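Local coordinates for protein phosphoserine phosphatase (Thermococcus onnurineus, PDB 4AP9) that probably hydrolyses L-phosphoserine to serine and phosphate, the last step of serine biosynthesis, as a magnesium-dependent member of the haloacid dehalogenase superfamily, at residues D15-L20 against S102-E107; L72-K77 against E106-P111; E118-R123 against R135-D140. One frame throughout, in Å; residues are numbered along the deposited sequence.

Interaction 1: residues D15-L20 against S102-E107; sequences DIEGTL and SGSFEE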
# COMPACT_ATOMS: atom_id res chain seq x y z
N ASP A 15 -15.63 -24.00 2.59
CA ASP A 15 -14.77 -24.93 3.32
C ASP A 15 -15.55 -26.24 3.42
O ASP A 15 -16.60 -26.28 4.06
CB ASP A 15 -14.45 -24.38 4.71
CG ASP A 15 -13.38 -25.17 5.43
OD1 ASP A 15 -12.57 -25.83 4.75
OD2 ASP A 15 -13.35 -25.15 6.68
N ILE A 16 -15.05 -27.28 2.75
CA ILE A 16 -15.79 -28.52 2.51
C ILE A 16 -16.26 -29.22 3.79
O ILE A 16 -17.43 -29.59 3.91
CB ILE A 16 -14.94 -29.50 1.67
CG1 ILE A 16 -14.71 -28.91 0.28
CG2 ILE A 16 -15.63 -30.86 1.54
CD1 ILE A 16 -13.70 -29.68 -0.55
N GLU A 17 -15.37 -29.39 4.74
CA GLU A 17 -15.71 -30.19 5.92
C GLU A 17 -16.73 -29.49 6.80
O GLU A 17 -16.54 -28.35 7.22
CB GLU A 17 -14.46 -30.52 6.73
CG GLU A 17 -13.43 -31.31 5.94
CD GLU A 17 -12.06 -31.24 6.57
OE1 GLU A 17 -11.51 -30.12 6.71
OE2 GLU A 17 -11.51 -32.30 6.94
N GLY A 18 -17.82 -30.19 7.11
CA GLY A 18 -18.85 -29.62 7.97
C GLY A 18 -19.83 -28.73 7.23
O GLY A 18 -20.75 -28.19 7.82
N THR A 19 -19.64 -28.58 5.92
CA THR A 19 -20.63 -27.91 5.09
C THR A 19 -21.18 -28.88 4.06
O THR A 19 -22.39 -29.13 4.04
CB THR A 19 -20.05 -26.68 4.38
OG1 THR A 19 -19.02 -27.10 3.48
CG2 THR A 19 -19.48 -25.67 5.39
N LEU A 20 -20.30 -29.44 3.23
CA LEU A 20 -20.72 -30.35 2.17
C LEU A 20 -20.64 -31.82 2.57
O LEU A 20 -21.35 -32.66 1.99
CB LEU A 20 -19.89 -30.13 0.90
CG LEU A 20 -19.85 -28.73 0.30
CD1 LEU A 20 -19.06 -28.75 -1.01
CD2 LEU A 20 -21.26 -28.19 0.06
N SER A 102 -10.20 -27.08 1.35
CA SER A 102 -10.09 -27.87 2.57
C SER A 102 -8.63 -27.95 3.01
O SER A 102 -7.72 -27.88 2.17
CB SER A 102 -10.63 -29.29 2.34
OG SER A 102 -10.49 -30.09 3.52
N GLY A 103 -8.42 -28.11 4.31
CA GLY A 103 -7.09 -28.38 4.84
C GLY A 103 -6.77 -29.87 4.86
O GLY A 103 -5.66 -30.27 5.24
N SER A 104 -7.74 -30.68 4.47
CA SER A 104 -7.54 -32.12 4.34
C SER A 104 -7.02 -32.44 2.94
O SER A 104 -6.76 -31.53 2.14
CB SER A 104 -8.86 -32.89 4.46
OG SER A 104 -8.61 -34.29 4.64
N PHE A 105 -6.88 -33.74 2.66
CA PHE A 105 -6.23 -34.23 1.45
C PHE A 105 -7.06 -34.26 0.17
O PHE A 105 -8.17 -34.79 0.15
CB PHE A 105 -5.69 -35.63 1.77
CG PHE A 105 -4.70 -35.65 2.90
CD1 PHE A 105 -3.37 -35.32 2.69
CD2 PHE A 105 -5.09 -36.00 4.19
CE1 PHE A 105 -2.47 -35.33 3.72
CE2 PHE A 105 -4.18 -36.02 5.22
CZ PHE A 105 -2.87 -35.68 5.00
N GLU A 106 -6.52 -33.70 -0.91
CA GLU A 106 -7.20 -33.73 -2.21
C GLU A 106 -7.52 -35.15 -2.64
O GLU A 106 -8.52 -35.38 -3.33
CB GLU A 106 -6.35 -33.06 -3.29
CG GLU A 106 -6.35 -31.53 -3.20
CD GLU A 106 -5.87 -30.86 -4.48
OE1 GLU A 106 -5.47 -31.58 -5.42
OE2 GLU A 106 -5.91 -29.60 -4.54
N GLU A 107 -6.66 -36.08 -2.25
CA GLU A 107 -6.76 -37.47 -2.69
C GLU A 107 -8.02 -38.11 -2.11
O GLU A 107 -8.70 -38.90 -2.77
CB GLU A 107 -5.49 -38.24 -2.30
CG GLU A 107 -4.18 -37.71 -2.96
CD GLU A 107 -3.45 -36.62 -2.15
OE1 GLU A 107 -4.06 -36.01 -1.25
OE2 GLU A 107 -2.24 -36.40 -2.39
O HOH W 1 -12.65 -28.55 4.77
O HOH W 2 -9.67 -28.36 6.86

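Interaction 2: residues L72-K77 against E106-P111; sequences LRTREK and EEVLEP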
# COMPACT_ATOMS: atom_id res chain seq x y z
N LEU A 72 -6.59 -44.30 0.71
CA LEU A 72 -7.56 -44.05 -0.36
C LEU A 72 -8.94 -44.69 -0.14
O LEU A 72 -9.94 -44.20 -0.65
CB LEU A 72 -6.98 -44.46 -1.71
CG LEU A 72 -5.80 -43.58 -2.14
CD1 LEU A 72 -5.17 -44.11 -3.42
CD2 LEU A 72 -6.26 -42.13 -2.31
N ARG A 73 -8.99 -45.78 0.63
CA ARG A 73 -10.26 -46.40 1.00
C ARG A 73 -11.25 -45.40 1.59
O ARG A 73 -12.46 -45.56 1.44
CB ARG A 73 -10.01 -47.49 2.03
CG ARG A 73 -10.85 -48.73 1.88
CD ARG A 73 -9.92 -49.97 1.92
NE ARG A 73 -10.55 -51.12 2.58
CZ ARG A 73 -9.98 -51.87 3.52
NH1 ARG A 73 -8.74 -51.62 3.91
NH2 ARG A 73 -10.65 -52.88 4.07
N THR A 74 -10.75 -44.37 2.27
CA THR A 74 -11.61 -43.40 2.93
C THR A 74 -12.46 -42.58 1.96
O THR A 74 -13.52 -42.08 2.34
CB THR A 74 -10.82 -42.44 3.83
OG1 THR A 74 -9.97 -41.61 3.02
CG2 THR A 74 -9.97 -43.21 4.83
N ARG A 75 -12.00 -42.43 0.72
CA ARG A 75 -12.78 -41.64 -0.23
C ARG A 75 -14.15 -42.29 -0.47
O ARG A 75 -15.09 -41.64 -0.93
CB ARG A 75 -12.02 -41.40 -1.54
CG ARG A 75 -11.63 -42.64 -2.30
CD ARG A 75 -10.47 -42.40 -3.27
NE ARG A 75 -10.86 -41.74 -4.52
CZ ARG A 75 -11.64 -42.30 -5.45
NH1 ARG A 75 -12.13 -43.53 -5.26
NH2 ARG A 75 -11.94 -41.63 -6.56
N GLU A 76 -14.27 -43.57 -0.13
CA GLU A 76 -15.57 -44.24 -0.17
C GLU A 76 -16.59 -43.62 0.80
O GLU A 76 -17.80 -43.77 0.63
CB GLU A 76 -15.39 -45.73 0.09
CG GLU A 76 -14.60 -46.42 -1.01
CD GLU A 76 -14.28 -47.86 -0.71
OE1 GLU A 76 -14.76 -48.38 0.33
OE2 GLU A 76 -13.53 -48.48 -1.50
N LYS A 77 -16.09 -42.91 1.81
CA LYS A 77 -16.96 -42.26 2.79
C LYS A 77 -17.25 -40.81 2.41
O LYS A 77 -17.92 -40.08 3.13
CB LYS A 77 -16.35 -42.32 4.19
CG LYS A 77 -16.50 -43.67 4.86
CD LYS A 77 -16.23 -43.58 6.36
CE LYS A 77 -16.44 -44.91 7.06
NZ LYS A 77 -16.51 -44.75 8.55
N GLU A 106 -6.52 -33.70 -0.91
CA GLU A 106 -7.20 -33.73 -2.21
C GLU A 106 -7.52 -35.15 -2.64
O GLU A 106 -8.52 -35.38 -3.33
CB GLU A 106 -6.35 -33.06 -3.29
CG GLU A 106 -6.35 -31.53 -3.20
CD GLU A 106 -5.87 -30.86 -4.48
OE1 GLU A 106 -5.47 -31.58 -5.42
OE2 GLU A 106 -5.91 -29.60 -4.54
N GLU A 107 -6.66 -36.08 -2.25
CA GLU A 107 -6.76 -37.47 -2.69
C GLU A 107 -8.02 -38.11 -2.11
O GLU A 107 -8.70 -38.90 -2.77
CB GLU A 107 -5.49 -38.24 -2.30
CG GLU A 107 -4.18 -37.71 -2.96
CD GLU A 107 -3.45 -36.62 -2.15
OE1 GLU A 107 -4.06 -36.01 -1.25
OE2 GLU A 107 -2.24 -36.40 -2.39
N VAL A 108 -8.32 -37.74 -0.87
CA VAL A 108 -9.52 -38.22 -0.20
C VAL A 108 -10.78 -37.43 -0.60
O VAL A 108 -11.88 -37.99 -0.67
CB VAL A 108 -9.32 -38.15 1.32
CG1 VAL A 108 -10.60 -38.45 2.04
CG2 VAL A 108 -8.24 -39.14 1.72
N LEU A 109 -10.62 -36.15 -0.89
CA LEU A 109 -11.76 -35.30 -1.23
C LEU A 109 -11.98 -35.26 -2.74
O LEU A 109 -12.69 -34.39 -3.26
CB LEU A 109 -11.58 -33.90 -0.67
CG LEU A 109 -11.64 -33.82 0.86
CD1 LEU A 109 -11.36 -32.40 1.35
CD2 LEU A 109 -12.99 -34.32 1.38
N GLU A 110 -11.39 -36.21 -3.43
CA GLU A 110 -11.49 -36.31 -4.87
C GLU A 110 -12.92 -36.18 -5.44
O GLU A 110 -13.12 -35.59 -6.50
CB GLU A 110 -10.81 -37.61 -5.32
CG GLU A 110 -10.70 -37.76 -6.82
CD GLU A 110 -11.93 -38.38 -7.42
OE1 GLU A 110 -12.78 -38.88 -6.64
OE2 GLU A 110 -12.05 -38.37 -8.66
N PRO A 111 -13.93 -36.73 -4.73
CA PRO A 111 -15.28 -36.57 -5.29
C PRO A 111 -15.71 -35.11 -5.53
O PRO A 111 -16.56 -34.85 -6.37
CB PRO A 111 -16.18 -37.25 -4.24
CG PRO A 111 -15.29 -38.26 -3.58
CD PRO A 111 -13.90 -37.63 -3.56

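Interaction 3: residues E118-R123 against R135-D140; sequences EFMANR and RLRFRD. With 1PS (3-pyridinium-1-ylpropane-1-sulfonate), chain F.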
# COMPACT_ATOMS: atom_id res chain seq x y z
N GLU A 118 -13.16 -23.83 -8.92
CA GLU A 118 -11.79 -24.09 -8.49
C GLU A 118 -11.80 -24.99 -7.25
O GLU A 118 -12.76 -25.01 -6.47
CB GLU A 118 -11.03 -22.80 -8.18
CG GLU A 118 -10.85 -21.87 -9.37
CD GLU A 118 -9.82 -20.78 -9.13
OE1 GLU A 118 -8.73 -21.09 -8.63
OE2 GLU A 118 -10.10 -19.61 -9.45
N PHE A 119 -10.73 -25.75 -7.08
CA PHE A 119 -10.63 -26.68 -5.96
C PHE A 119 -9.23 -26.59 -5.38
O PHE A 119 -8.25 -26.58 -6.12
CB PHE A 119 -10.91 -28.10 -6.49
CG PHE A 119 -10.72 -29.21 -5.47
CD1 PHE A 119 -11.67 -29.45 -4.49
CD2 PHE A 119 -9.61 -30.04 -5.53
CE1 PHE A 119 -11.49 -30.49 -3.56
CE2 PHE A 119 -9.43 -31.07 -4.61
CZ PHE A 119 -10.37 -31.29 -3.62
N MSE A 120 -9.12 -26.51 -4.06
CA MSE A 120 -7.81 -26.50 -3.40
C MSE A 120 -7.82 -27.21 -2.06
O MSE A 120 -8.62 -26.89 -1.19
CB MSE A 120 -7.33 -25.07 -3.16
CG MSE A 120 -6.13 -24.98 -2.21
SE MSE A 120 -4.47 -25.59 -3.05
CE MSE A 120 -4.82 -24.76 -4.74
N ALA A 121 -6.89 -28.14 -1.89
CA ALA A 121 -6.64 -28.74 -0.58
C ALA A 121 -5.18 -29.14 -0.48
O ALA A 121 -4.40 -28.94 -1.41
CB ALA A 121 -7.54 -29.96 -0.35
N ASN A 122 -4.80 -29.71 0.66
CA ASN A 122 -3.43 -30.17 0.83
C ASN A 122 -3.24 -31.50 0.11
O ASN A 122 -4.19 -32.02 -0.46
CB ASN A 122 -3.10 -30.23 2.32
CG ASN A 122 -2.92 -28.84 2.92
OD1 ASN A 122 -2.38 -27.95 2.26
ND2 ASN A 122 -3.40 -28.63 4.14
N ARG A 123 -2.02 -32.02 0.06
CA ARG A 123 -1.80 -33.28 -0.65
C ARG A 123 -0.97 -34.21 0.20
O ARG A 123 -0.36 -33.79 1.19
CB ARG A 123 -1.15 -33.04 -2.03
CG ARG A 123 -2.13 -32.51 -3.08
CD ARG A 123 -1.48 -32.24 -4.47
NE ARG A 123 -2.50 -31.72 -5.39
CZ ARG A 123 -2.27 -30.94 -6.44
NH1 ARG A 123 -1.04 -30.56 -6.76
NH2 ARG A 123 -3.29 -30.54 -7.19
N ARG A 135 1.92 -32.43 2.11
CA ARG A 135 2.34 -31.26 1.35
C ARG A 135 1.39 -30.15 1.75
O ARG A 135 0.20 -30.21 1.42
CB ARG A 135 2.20 -31.49 -0.16
CG ARG A 135 2.98 -32.66 -0.73
CD ARG A 135 3.07 -32.54 -2.27
NE ARG A 135 3.18 -33.85 -2.92
CZ ARG A 135 4.33 -34.52 -3.05
NH1 ARG A 135 5.46 -34.01 -2.56
NH2 ARG A 135 4.35 -35.71 -3.65
N LEU A 136 1.90 -29.14 2.45
CA LEU A 136 1.09 -28.00 2.87
C LEU A 136 1.07 -26.99 1.74
O LEU A 136 2.09 -26.40 1.40
CB LEU A 136 1.68 -27.33 4.13
CG LEU A 136 1.72 -28.13 5.43
CD1 LEU A 136 2.31 -27.27 6.54
CD2 LEU A 136 0.33 -28.61 5.83
N ARG A 137 -0.10 -26.81 1.13
CA ARG A 137 -0.16 -26.08 -0.13
C ARG A 137 -0.65 -24.65 0.04
O ARG A 137 -0.66 -23.86 -0.92
CB ARG A 137 -1.02 -26.87 -1.11
CG ARG A 137 -0.48 -28.29 -1.30
CD ARG A 137 -1.19 -29.06 -2.39
NE ARG A 137 -1.03 -28.41 -3.69
CZ ARG A 137 -2.05 -28.09 -4.49
NH1 ARG A 137 -3.29 -28.37 -4.12
NH2 ARG A 137 -1.82 -27.51 -5.65
N PHE A 138 -1.03 -24.32 1.27
CA PHE A 138 -1.36 -22.96 1.66
C PHE A 138 -1.12 -22.84 3.17
O PHE A 138 -1.17 -23.84 3.89
CB PHE A 138 -2.79 -22.58 1.27
CG PHE A 138 -3.84 -23.54 1.79
CD1 PHE A 138 -4.17 -24.67 1.08
CD2 PHE A 138 -4.48 -23.29 2.99
CE1 PHE A 138 -5.12 -25.55 1.55
CE2 PHE A 138 -5.44 -24.16 3.47
CZ PHE A 138 -5.76 -25.29 2.76
N ARG A 139 -0.83 -21.63 3.66
CA ARG A 139 -0.44 -21.46 5.06
C ARG A 139 -1.62 -21.78 5.96
O ARG A 139 -1.49 -22.51 6.94
CB ARG A 139 -0.01 -20.02 5.30
CG ARG A 139 0.47 -19.73 6.72
CD ARG A 139 0.76 -18.23 6.84
NE ARG A 139 1.40 -17.89 8.10
CZ ARG A 139 1.08 -16.83 8.83
NH1 ARG A 139 0.12 -16.01 8.42
NH2 ARG A 139 1.72 -16.60 9.98
N ASP A 140 -2.76 -21.19 5.62
CA ASP A 140 -4.04 -21.40 6.30
C ASP A 140 -5.14 -20.85 5.39
O ASP A 140 -4.84 -20.23 4.36
CB ASP A 140 -4.08 -20.71 7.68
CG ASP A 140 -3.80 -19.20 7.59
OD1 ASP A 140 -4.60 -18.46 6.98
OD2 ASP A 140 -2.80 -18.74 8.17
N1 1PS F . -8.18 -23.78 12.82
C1 1PS F . -7.56 -23.49 13.96
C2 1PS F . -8.19 -23.67 15.18
C3 1PS F . -9.44 -24.25 12.82
C4 1PS F . -10.15 -24.43 14.00
C5 1PS F . -9.51 -24.14 15.22
C6 1PS F . -7.46 -23.62 11.58
C7 1PS F . -8.37 -23.83 10.41
C8 1PS F . -7.75 -24.74 9.39
S1 1PS F . -6.60 -23.82 8.40
O1 1PS F . -6.51 -24.48 7.08
O2 1PS F . -5.28 -23.88 8.99
O3 1PS F . -7.05 -22.46 8.37

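Interaction 1: residues D15-L20 against S102-E107
Glu-17 and Ser-102 meet in what is, by comparison with relatives, probably the active-site region of a haloacid dehalogenase fold, where two sequence motifs of the superfamily come together. Asp-15, Glu-17 and Thr-19 fit motif I, whose first acid is the nucleophile in relatives. Ser-102, at the end of strand 97-102, fits the hydroxyl residue of motif II, which binds the substrate phosphate in relatives. The Glu-17 chain leaves with CG anti to its carbonyl carbon (chi1 -60°) and runs on extended, which brings the carboxylate across to the second loop. There OE1 of Glu-17 lies 3.3 Å from OG of Ser-102, and OE2 of Glu-17 rests 3.7 Å from CB of Ser-104. One water ties the group together. It donates to Asp-15 OD1 and Glu-17 OE1, and accepts from Glu-17 N and, at 2.9 Å, from Ser-102 OG. A second water donates to Glu-17 OE1 at 2.6 Å and accepts from Gly-103 N. Ser-102 OG also accepts from Ser-104 N at 3.0 Å, forming an ST turn. The other oxygen of Asp-15, OD2, pairs with Lys-141. With an alanine here instead of Glu-17, both waters are likely to lose an acceptor and a gap to open beside Ser-104. The two motifs are thus joined mainly through ordered water, whose bonds help fix the Glu-17 carboxylate and the Ser-102 hydroxyl.

Interaction 2: residues L72-K77 against E106-P111
Arg-75 and Glu-110 supply the charged part of this contact. NH2 of Arg-75 makes a salt bridge to OE1 of Glu-110 at 2.9 Å, but the hydrogen bond in it is weak, with an N-H...O angle of 125°. The guanidinium and carboxylate planes are turned 42° apart. The Glu-110 chain bends at chi2 (-87°), which turns its carboxylate toward NH2 of Arg-75. Near the plane of the guanidinium, at its edge, lies the carbonyl O of Glu-107. Packing forms the rest. CD2 of Leu-72 touches CB of Glu-107 at 4.0 Å, while the carboxylate of Glu-107 leads off to the backbone N of Ala-124. OG1 of Thr-74 meets both methyls of Val-108, with CG2 of Val-108 at 3.3 Å; the same hydroxyl is bonded to Phe-71 O. CB of Arg-75 sits 3.5 Å from Val-108 O, where the two backbones come closest. The contact joins helix 68-73 and the 3-10 turn that follows it, in the helical cap region inserted after motif I, to the loop that follows strand 97-102. With a poorly aligned ion pair in a partly exposed setting, packing of the Arg-75 chain and of Thr-74 against Val-108 is likely to contribute much of the hold.

Interaction 3: residues E118-R123 against R135-D140
Arg-137 lies sandwiched between Arg-123 and selenomethionine Met-120. The guanidinium groups of Arg-123 and Arg-137 stack flat, centres 3.5 Å apart and planes within 10°. Over the opposite face of Arg-137 comes SE of Met-120, 3.2 Å from NH1 of Arg-137. At the guanidinium edge, NH1 of Arg-137 donates to Ala-121 O at 3.0 Å. The bend at chi3 (62°) of Arg-137 turns its end back along the strand to reach that carbonyl. Both arginines gather round the carboxylate of Glu-106, which takes NE of Arg-123 on OE1 and NH1 of Arg-137 on OE2. This shared anion probably offsets their like charge. The setting is the outer part of the Rossmann-like sheet, where strand 118-127 forms a hairpin with strand 130-135. Arg-123 and Arg-135 are an antiparallel hydrogen-bonded pair, Arg-135 N reaching Arg-123 O at 2.8 Å. Beyond that pair the Asn-122 side chain takes over. Its OD1 accepts from Arg-137 N at 2.8 Å along an almost straight bond (176°), and its ND2 binds Gly-103 O. OD1 of Asn-122 also lies 3.7 Å from CE1 of Phe-138. At the edge of that ring, near its plane, sulfonate O1 of the bound 3-pyridinium-1-ylpropane-1-sulfonate lies 3.8 Å from CE2 of Phe-138, and sulfonate O3 sits 3.5 Å from CB of Asp-140.

Overall arrangement
Interactions 1 and 2 end on the same run of chain, 102-111, which starts at the last residue of strand 97-102, and share Glu-106 and Glu-107; interaction 3 follows them along the chain. The centre of interaction 1 is about 10 Å from each of the others, and those two are about 15 Å apart. Interaction 1 sits at the ends of neighbouring parallel strands 11-15 and 97-102. Interaction 3 continues the same sheet outward through strand 118-127 to the 130-135 edge, where a strand of a second subunit extends it. Interaction 2 leads from the loop to helix 68-73. Leu-109 packs on Ser-102, and Glu-106 N probably hydrogen-bonds to Asn-122 O. Segment 102-111 therefore connects the motif region, the helical part and the sheet edge.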